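Long-range contact in glcnac-alpha-1,4-gal-releasing endo-beta-galactosidase (Clostridium perfringens, PDB 1UPS), which probably hydrolyses internal beta-galactosidic linkages in glycans so as to release the disaccharide GlcNAc-alpha-1,4-Gal: residues 51-56 against 99-104. Numbering follows the deposited sequence.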
loop_
_atom_site.group_PDB
_atom_site.type_symbol
_atom_site.label_atom_id
_atom_site.label_comp_id
_atom_site.label_asym_id
_atom_site.label_seq_id
_atom_site.Cartn_x
_atom_site.Cartn_y
_atom_site.Cartn_z
ATOM N N TYR A 51 -10.853 -5.348 -21.557
ATOM C CA TYR A 51 -11.377 -6.640 -21.149
ATOM C C TYR A 51 -10.746 -7.045 -19.824
ATOM O O TYR A 51 -9.540 -6.805 -19.599
ATOM C CB TYR A 51 -11.036 -7.697 -22.193
ATOM C CG TYR A 51 -11.779 -7.549 -23.504
ATOM C CD1 TYR A 51 -11.327 -6.663 -24.485
ATOM C CD2 TYR A 51 -12.910 -8.316 -23.773
ATOM C CE1 TYR A 51 -12.009 -6.521 -25.697
ATOM C CE2 TYR A 51 -13.598 -8.192 -24.989
ATOM C CZ TYR A 51 -13.135 -7.296 -25.942
ATOM O OH TYR A 51 -13.789 -7.180 -27.146
ATOM N N TYR A 52 -11.539 -7.708 -18.982
ATOM C CA TYR A 52 -11.088 -8.136 -17.671
ATOM C C TYR A 52 -10.554 -9.579 -17.793
ATOM O O TYR A 52 -11.314 -10.484 -18.123
ATOM C CB TYR A 52 -12.270 -8.038 -16.675
ATOM C CG TYR A 52 -11.942 -8.421 -15.236
ATOM C CD1 TYR A 52 -10.656 -8.238 -14.714
ATOM C CD2 TYR A 52 -12.928 -8.953 -14.399
ATOM C CE1 TYR A 52 -10.354 -8.610 -13.371
ATOM C CE2 TYR A 52 -12.650 -9.313 -13.067
ATOM C CZ TYR A 52 -11.361 -9.139 -12.567
ATOM O OH TYR A 52 -11.092 -9.520 -11.267
ATOM N N LEU A 53 -9.251 -9.784 -17.558
ATOM C CA LEU A 53 -8.639 -11.144 -17.566
ATOM C C LEU A 53 -9.287 -12.125 -18.570
ATOM O O LEU A 53 -9.729 -13.216 -18.189
ATOM C CB LEU A 53 -8.622 -11.753 -16.154
ATOM C CG LEU A 53 -7.930 -10.903 -15.080
ATOM C CD1 LEU A 53 -8.221 -11.452 -13.670
ATOM C CD2 LEU A 53 -6.416 -10.820 -15.331
ATOM N N PRO A 54 -9.337 -11.736 -19.848
ATOM C CA PRO A 54 -10.129 -12.486 -20.842
ATOM C C PRO A 54 -9.652 -13.923 -21.104
ATOM O O PRO A 54 -10.444 -14.732 -21.598
ATOM C CB PRO A 54 -10.037 -11.619 -22.098
ATOM C CG PRO A 54 -8.752 -10.822 -21.930
ATOM C CD PRO A 54 -8.683 -10.551 -20.437
ATOM N N HIS A 55 -8.411 -14.243 -20.748
ATOM C CA HIS A 55 -7.895 -15.614 -20.894
ATOM C C HIS A 55 -8.615 -16.654 -20.025
ATOM O O HIS A 55 -8.512 -17.864 -20.298
ATOM C CB HIS A 55 -6.397 -15.654 -20.599
ATOM C CG HIS A 55 -6.025 -15.023 -19.295
ATOM N ND1 HIS A 55 -5.999 -13.659 -19.114
ATOM C CD2 HIS A 55 -5.689 -15.570 -18.103
ATOM C CE1 HIS A 55 -5.642 -13.387 -17.871
ATOM N NE2 HIS A 55 -5.446 -14.528 -17.234
ATOM N N TRP A 56 -9.343 -16.216 -18.989
ATOM C CA TRP A 56 -10.075 -17.178 -18.141
ATOM C C TRP A 56 -11.426 -17.597 -18.725
ATOM O O TRP A 56 -12.009 -18.569 -18.275
ATOM C CB TRP A 56 -10.276 -16.679 -16.702
ATOM C CG TRP A 56 -8.986 -16.421 -15.964
ATOM C CD1 TRP A 56 -8.659 -15.297 -15.250
ATOM C CD2 TRP A 56 -7.854 -17.299 -15.876
ATOM N NE1 TRP A 56 -7.394 -15.423 -14.728
ATOM C CE2 TRP A 56 -6.873 -16.640 -15.095
ATOM C CE3 TRP A 56 -7.562 -18.584 -16.387
ATOM C CZ2 TRP A 56 -5.614 -17.201 -14.827
ATOM C CZ3 TRP A 56 -6.317 -19.162 -16.106
ATOM C CH2 TRP A 56 -5.346 -18.456 -15.334
ATOM N N MET A 99 -7.102 -3.039 -18.433
ATOM C CA MET A 99 -5.825 -3.586 -17.972
ATOM C C MET A 99 -4.706 -3.082 -18.852
ATOM O O MET A 99 -4.925 -2.865 -20.029
ATOM C CB MET A 99 -5.826 -5.117 -18.024
ATOM C CG MET A 99 -7.060 -5.797 -17.419
ATOM S SD MET A 99 -6.783 -7.532 -17.034
ATOM C CE MET A 99 -6.349 -8.181 -18.720
ATOM N N SER A 100 -3.512 -2.905 -18.279
ATOM C CA SER A 100 -2.341 -2.438 -19.043
ATOM C C SER A 100 -1.542 -3.578 -19.716
ATOM O O SER A 100 -0.380 -3.398 -20.086
ATOM C CB SER A 100 -1.418 -1.592 -18.148
ATOM O OG SER A 100 -0.674 -2.418 -17.257
ATOM N N PHE A 101 -2.178 -4.735 -19.887
ATOM C CA PHE A 101 -1.529 -5.924 -20.466
ATOM C C PHE A 101 -2.621 -6.901 -20.916
ATOM O O PHE A 101 -3.810 -6.735 -20.586
ATOM C CB PHE A 101 -0.648 -6.620 -19.412
ATOM C CG PHE A 101 -1.443 -7.139 -18.245
ATOM C CD1 PHE A 101 -1.776 -6.289 -17.189
ATOM C CD2 PHE A 101 -1.939 -8.446 -18.253
ATOM C CE1 PHE A 101 -2.583 -6.750 -16.130
ATOM C CE2 PHE A 101 -2.736 -8.922 -17.197
ATOM C CZ PHE A 101 -3.056 -8.063 -16.132
ATOM N N ASP A 102 -2.206 -7.923 -21.654
ATOM C CA ASP A 102 -3.085 -9.025 -22.038
ATOM C C ASP A 102 -2.144 -10.203 -22.192
ATOM O O ASP A 102 -1.301 -10.205 -23.087
ATOM C CB ASP A 102 -3.789 -8.674 -23.351
ATOM C CG ASP A 102 -4.808 -9.710 -23.790
ATOM O OD1 ASP A 102 -5.426 -9.487 -24.871
ATOM O OD2 ASP A 102 -5.069 -10.749 -23.152
ATOM N N LYS A 103 -2.260 -11.192 -21.313
ATOM C CA LYS A 103 -1.252 -12.242 -21.258
ATOM C C LYS A 103 -1.854 -13.513 -20.667
ATOM O O LYS A 103 -2.606 -13.444 -19.693
ATOM C CB LYS A 103 -0.027 -11.775 -20.434
ATOM C CG LYS A 103 1.188 -12.730 -20.502
ATOM C CD LYS A 103 2.425 -12.067 -19.887
ATOM C CE LYS A 103 3.703 -12.917 -20.012
ATOM N NZ LYS A 103 3.797 -13.940 -18.937
ATOM N N SER A 104 -1.507 -14.662 -21.254
ATOM C CA SER A 104 -1.999 -15.958 -20.775
ATOM C C SER A 104 -1.658 -16.190 -19.298
ATOM O O SER A 104 -0.605 -15.756 -18.823
ATOM C CB SER A 104 -1.391 -17.107 -21.596
ATOM O OG SER A 104 -1.940 -17.164 -22.901
HETATM O O HOH W 1 -5.154 -11.152 -20.408
#
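Met99 meets the loop 51-56 where strand 94-99, an outermost strand of the six-stranded antiparallel sheet in this family 16 glycoside hydrolase beta-sandwich, runs out into 99-104. Apolar packing centres on its thioether. Leu53 crosses the methionine chain at about a right angle, CD2 lying 3.7 Å from Met99 SD, while a bend at chi3 (-59°) turns Met99 CE toward Pro54, the two side chains meeting tip to tip with Pro54 CD 3.7 Å from Met99 CE. Leu53 CD2 also approaches Phe101 CZ obliquely, and Phe101 in turn packs on Ile249 and Val151 of the sheet. The one direct hydrogen bond between the segments is weak but nearly straight: Leu53 N donates to Met99 SD at 3.4 Å and 164°. Tyr51 O, 3.5 Å from Met99 CG, is buried without a polar partner.

Polar contacts farther along run through water. One molecule lies 2.9 Å from His55 ND1, donates to Asp102 OD2 and accepts from Lys103 N; Asp102 OD2 also forms a salt bridge with Arg118. The second imidazole nitrogen, NE2, is hydrogen-bonded to Ile106 O. Lys103 O sits over one ring face, 3.4 Å from His55 ND1, at an angle too poor for a hydrogen bond.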